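PDB 6LXU: L-methionine gamma-lyase from Fusobacterium nucleatum subsp. nucleatum, which belongs to the Cys/Met metabolism family of pyridoxal-phosphate-dependent enzymes and holds its cofactor covalently bound. Local coordinates for residues E78-A92 against A222-R236. Numbering follows the deposited sequence.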
loop_
_atom_site.group_PDB
_atom_site.type_symbol
_atom_site.label_atom_id
_atom_site.label_comp_id
_atom_site.label_asym_id
_atom_site.label_seq_id
_atom_site.Cartn_x
_atom_site.Cartn_y
_atom_site.Cartn_z
ATOM N N GLU A 78 -20.163 14.300 11.369
ATOM C CA GLU A 78 -20.780 14.395 12.695
ATOM C C GLU A 78 -21.220 15.817 13.061
ATOM O O GLU A 78 -21.838 16.039 14.098
ATOM C CB GLU A 78 -19.822 13.874 13.771
ATOM C CG GLU A 78 -19.611 12.369 13.751
ATOM C CD GLU A 78 -20.780 11.544 14.272
ATOM O OE1 GLU A 78 -21.824 12.105 14.699
ATOM O OE2 GLU A 78 -20.673 10.289 14.227
ATOM N N GLU A 79 -20.851 16.781 12.217
ATOM C CA GLU A 79 -21.116 18.209 12.446
ATOM C C GLU A 79 -20.487 18.698 13.748
ATOM O O GLU A 79 -21.100 19.441 14.525
ATOM C CB GLU A 79 -22.614 18.518 12.339
ATOM C CG GLU A 79 -23.173 18.166 10.966
ATOM C CD GLU A 79 -24.645 18.481 10.817
ATOM O OE1 GLU A 79 -25.089 19.550 11.281
ATOM O OE2 GLU A 79 -25.355 17.652 10.228
ATOM N N GLY A 80 -19.249 18.271 13.980
ATOM C CA GLY A 80 -18.428 18.767 15.063
ATOM C C GLY A 80 -17.266 19.604 14.585
ATOM O O GLY A 80 -16.983 19.693 13.390
ATOM N N GLU A 81 -16.556 20.199 15.534
ATOM C CA GLU A 81 -15.492 21.131 15.184
ATOM C C GLU A 81 -14.226 20.467 14.669
ATOM O O GLU A 81 -13.563 21.009 13.796
ATOM C CB GLU A 81 -15.115 21.991 16.377
ATOM C CG GLU A 81 -16.242 22.891 16.869
ATOM C CD GLU A 81 -15.846 23.815 18.009
ATOM O OE1 GLU A 81 -14.686 23.799 18.460
ATOM O OE2 GLU A 81 -16.721 24.597 18.463
ATOM N N ALA A 82 -13.867 19.325 15.259
ATOM C CA ALA A 82 -12.539 18.755 15.067
ATOM C C ALA A 82 -12.576 17.244 15.139
ATOM O O ALA A 82 -13.300 16.683 15.942
ATOM C CB ALA A 82 -11.607 19.303 16.134
ATOM N N GLY A 83 -11.770 16.622 14.293
ATOM C CA GLY A 83 -11.599 15.179 14.291
ATOM C C GLY A 83 -10.196 14.764 14.672
ATOM O O GLY A 83 -9.240 15.504 14.454
ATOM N N ILE A 84 -10.088 13.570 15.264
ATOM C CA ILE A 84 -8.802 12.951 15.565
ATOM C C ILE A 84 -8.886 11.494 15.149
ATOM O O ILE A 84 -9.881 10.828 15.435
ATOM C CB ILE A 84 -8.459 12.985 17.061
ATOM C CG1 ILE A 84 -8.848 14.306 17.718
ATOM C CG2 ILE A 84 -6.974 12.721 17.262
ATOM C CD1 ILE A 84 -8.737 14.202 19.206
ATOM N N ALA A 85 -7.834 11.002 14.492
ATOM C CA ALA A 85 -7.765 9.610 14.063
ATOM C C ALA A 85 -6.746 8.831 14.878
ATOM O O ALA A 85 -5.696 9.354 15.259
ATOM C CB ALA A 85 -7.416 9.522 12.599
ATOM N N MET A 86 -7.070 7.558 15.095
ATOM C CA MET A 86 -6.224 6.616 15.820
ATOM C C MET A 86 -6.228 5.285 15.087
ATOM O O MET A 86 -7.055 5.025 14.223
ATOM C CB MET A 86 -6.716 6.412 17.257
ATOM C CG MET A 86 -6.678 7.653 18.131
ATOM S SD MET A 86 -8.032 8.805 17.852
ATOM C CE MET A 86 -7.742 9.894 19.242
ATOM N N SER A 87 -5.315 4.411 15.500
ATOM C CA SER A 87 -5.116 3.120 14.842
ATOM C C SER A 87 -6.052 2.002 15.309
ATOM O O SER A 87 -5.885 0.861 14.880
ATOM C CB SER A 87 -3.667 2.697 14.939
ATOM O OG SER A 87 -3.313 2.546 16.290
ATOM N N SER A 88 -7.050 2.321 16.137
ATOM C CA SER A 88 -8.190 1.424 16.368
ATOM C C SER A 88 -9.273 2.216 17.076
ATOM O O SER A 88 -9.009 3.271 17.661
ATOM C CB SER A 88 -7.820 0.212 17.234
ATOM O OG SER A 88 -7.545 0.602 18.570
ATOM N N GLY A 89 -10.486 1.682 17.062
ATOM C CA GLY A 89 -11.554 2.177 17.924
ATOM C C GLY A 89 -11.153 2.212 19.388
ATOM O O GLY A 89 -11.408 3.208 20.088
ATOM N N MET A 90 -10.507 1.155 19.876
ATOM C CA MET A 90 -10.041 1.176 21.257
ATOM C C MET A 90 -8.985 2.253 21.466
ATOM O O MET A 90 -8.894 2.816 22.571
ATOM C CB MET A 90 -9.541 -0.194 21.726
ATOM C CG MET A 90 -10.624 -1.254 21.820
ATOM S SD MET A 90 -12.129 -0.751 22.664
ATOM C CE MET A 90 -11.526 -0.339 24.299
ATOM N N GLY A 91 -8.202 2.569 20.433
ATOM C CA GLY A 91 -7.306 3.712 20.489
ATOM C C GLY A 91 -8.023 5.044 20.642
ATOM O O GLY A 91 -7.569 5.920 21.387
ATOM N N ALA A 92 -9.125 5.222 19.911
ATOM C CA ALA A 92 -9.942 6.426 20.044
ATOM C C ALA A 92 -10.536 6.531 21.445
ATOM O O ALA A 92 -10.480 7.600 22.076
ATOM C CB ALA A 92 -11.040 6.422 18.991
ATOM N N ALA A 222 -9.097 0.921 12.862
ATOM C CA ALA A 222 -8.948 2.369 13.037
ATOM C C ALA A 222 -10.051 2.930 13.907
ATOM O O ALA A 222 -11.141 2.365 13.996
ATOM C CB ALA A 222 -8.967 3.058 11.680
ATOM N N GLY A 223 -9.750 4.062 14.532
ATOM C CA GLY A 223 -10.698 4.778 15.372
ATOM C C GLY A 223 -10.732 6.242 15.010
ATOM O O GLY A 223 -9.784 6.786 14.449
ATOM N N LEU A 224 -11.848 6.887 15.368
ATOM C CA LEU A 224 -12.027 8.319 15.131
ATOM C C LEU A 224 -12.725 8.945 16.315
ATOM O O LEU A 224 -13.568 8.318 16.966
ATOM C CB LEU A 224 -12.836 8.582 13.861
ATOM C CG LEU A 224 -12.215 8.094 12.560
ATOM C CD1 LEU A 224 -13.221 8.042 11.434
ATOM C CD2 LEU A 224 -11.019 8.936 12.185
ATOM N N VAL A 225 -12.362 10.198 16.591
ATOM C CA VAL A 225 -12.994 11.016 17.622
ATOM C C VAL A 225 -13.441 12.320 16.988
ATOM O O VAL A 225 -12.700 12.882 16.191
ATOM C CB VAL A 225 -11.995 11.324 18.763
ATOM C CG1 VAL A 225 -12.622 12.215 19.833
ATOM C CG2 VAL A 225 -11.445 10.048 19.385
ATOM N N VAL A 226 -14.635 12.800 17.359
ATOM C CA VAL A 226 -15.074 14.142 16.978
ATOM C C VAL A 226 -15.526 14.883 18.224
ATOM O O VAL A 226 -16.301 14.369 19.019
ATOM C CB VAL A 226 -16.207 14.132 15.945
ATOM C CG1 VAL A 226 -16.581 15.566 15.552
ATOM C CG2 VAL A 226 -15.783 13.361 14.698
ATOM N N THR A 227 -15.033 16.115 18.372
ATOM C CA THR A 227 -15.403 16.957 19.500
ATOM C C THR A 227 -15.041 18.411 19.200
ATOM O O THR A 227 -14.601 18.750 18.106
ATOM C CB THR A 227 -14.763 16.411 20.805
ATOM O OG1 THR A 227 -15.262 17.137 21.934
ATOM C CG2 THR A 227 -13.256 16.506 20.810
ATOM N N ARG A 228 -15.240 19.267 20.209
ATOM C CA ARG A 228 -14.862 20.681 20.102
ATOM C C ARG A 228 -13.347 20.813 20.038
ATOM O O ARG A 228 -12.619 19.974 20.601
ATOM C CB ARG A 228 -15.340 21.488 21.317
ATOM C CG ARG A 228 -16.812 21.477 21.603
ATOM C CD ARG A 228 -17.127 22.225 22.895
ATOM N NE ARG A 228 -16.648 21.627 24.152
ATOM C CZ ARG A 228 -17.312 20.742 24.925
ATOM N NH1 ARG A 228 -18.489 20.259 24.547
ATOM N NH2 ARG A 228 -16.783 20.327 26.064
ATOM N N GLN A 229 -12.861 21.862 19.381
ATOM C CA GLN A 229 -11.421 22.028 19.161
ATOM C C GLN A 229 -10.590 21.968 20.433
ATOM O O GLN A 229 -9.525 21.336 20.437
ATOM C CB GLN A 229 -11.120 23.353 18.448
ATOM C CG GLN A 229 -9.712 23.440 17.888
ATOM C CD GLN A 229 -9.533 22.553 16.686
ATOM O OE1 GLN A 229 -10.310 22.647 15.732
ATOM N NE2 GLN A 229 -8.524 21.681 16.714
ATOM N N GLU A 230 -11.059 22.619 21.494
ATOM C CA GLU A 230 -10.321 22.666 22.757
ATOM C C GLU A 230 -10.077 21.263 23.322
ATOM O O GLU A 230 -8.962 20.952 23.760
ATOM C CB GLU A 230 -11.015 23.579 23.791
ATOM C CG GLU A 230 -12.392 23.133 24.268
ATOM C CD GLU A 230 -13.170 24.219 25.006
ATOM O OE1 GLU A 230 -12.552 25.069 25.686
ATOM O OE2 GLU A 230 -14.417 24.211 24.911
ATOM N N LEU A 231 -11.108 20.432 23.307
ATOM C CA LEU A 231 -10.980 19.057 23.785
ATOM C C LEU A 231 -10.166 18.218 22.810
ATOM O O LEU A 231 -9.346 17.402 23.229
ATOM C CB LEU A 231 -12.351 18.399 24.013
ATOM C CG LEU A 231 -13.137 18.795 25.265
ATOM C CD1 LEU A 231 -14.547 18.226 25.208
ATOM C CD2 LEU A 231 -12.439 18.321 26.529
ATOM N N ALA A 232 -10.374 18.421 21.518
ATOM C CA ALA A 232 -9.652 17.660 20.504
ATOM C C ALA A 232 -8.157 17.849 20.647
ATOM O O ALA A 232 -7.386 16.885 20.541
ATOM C CB ALA A 232 -10.100 18.068 19.115
ATOM N N ASP A 233 -7.719 19.086 20.850
ATOM C CA ASP A 233 -6.288 19.361 20.953
ATOM C C ASP A 233 -5.677 18.649 22.155
ATOM O O ASP A 233 -4.536 18.168 22.077
ATOM C CB ASP A 233 -6.024 20.866 21.048
ATOM C CG ASP A 233 -6.354 21.618 19.764
ATOM O OD1 ASP A 233 -6.560 20.979 18.716
ATOM O OD2 ASP A 233 -6.390 22.876 19.807
ATOM N N GLN A 234 -6.410 18.563 23.256
ATOM C CA GLN A 234 -5.933 17.799 24.419
ATOM C C GLN A 234 -5.872 16.298 24.134
ATOM O O GLN A 234 -4.897 15.629 24.486
ATOM C CB GLN A 234 -6.810 18.050 25.644
ATOM C CG GLN A 234 -6.797 19.494 26.133
ATOM C CD GLN A 234 -5.414 19.963 26.507
ATOM O OE1 GLN A 234 -4.683 19.268 27.219
ATOM N NE2 GLN A 234 -5.030 21.140 26.010
ATOM N N ILE A 235 -6.898 15.757 23.494
ATOM C CA ILE A 235 -6.895 14.325 23.152
ATOM C C ILE A 235 -5.722 14.010 22.206
ATOM O O ILE A 235 -5.023 12.998 22.389
ATOM C CB ILE A 235 -8.247 13.885 22.587
ATOM C CG1 ILE A 235 -9.342 14.043 23.648
ATOM C CG2 ILE A 235 -8.187 12.430 22.111
ATOM C CD1 ILE A 235 -10.740 13.941 23.094
ATOM N N ARG A 236 -5.459 14.881 21.240
ATOM C CA ARG A 236 -4.343 14.703 20.318
ATOM C C ARG A 236 -2.990 14.801 21.011
ATOM O O ARG A 236 -2.127 13.935 20.831
ATOM C CB ARG A 236 -4.395 15.744 19.196
ATOM C CG ARG A 236 -3.255 15.651 18.195
ATOM C CD ARG A 236 -3.261 16.824 17.227
ATOM N NE ARG A 236 -4.466 16.824 16.415
ATOM C CZ ARG A 236 -4.663 16.110 15.311
ATOM N NH1 ARG A 236 -3.685 15.340 14.812
ATOM N NH2 ARG A 236 -5.827 16.188 14.690
HETATM O O HOH W 1 -13.294 24.564 21.058
HETATM O O HOH W 2 -10.845 21.391 13.386
HETATM O O HOH W 3 -8.220 17.874 15.407
#
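I84 and V225 exchange two backbone hydrogen bonds at the middle of an antiparallel ladder between strands 82-86 and 223-227; I84 O takes V225 N at 2.8 Å. A82 pairs likewise with T227, though A82 N to T227 O is weak, and M86 with G223.

Over the face bearing A82, I84 and M86 lies helix 229-236. A82 CB meets A232 CB at 3.6 Å, and in the modelled conformer I84 CD1 lies against I235 CB. M86, bent at chi2 (78°), brings CE against V225 CG2 (3.7 Å), which A92 CB also touches. Across the sheet, A85 CB meets L224 CD2, and V226 CG1 packs on G80 CA.

At the exposed end, the extended E81 side chain reaches the helix start, its OE1 accepting from Q229 N at 2.8 Å, nearly straight (177°), on the anti side, 31° out of the carboxylate plane. Further along, water 3 bridges G83 O and R236 NH2; R236 also binds L62 and E71.

Strand 82-86, an edge strand of the chain's seven-stranded sheet, leads into helix 89-100, N-capped by S88, where M90 N binds the cofactor phosphate; 223-227 joins it to 205-209. Helix 65-78 covers the A85, L224 and V226 face, helices 89-100 and 229-244 the other.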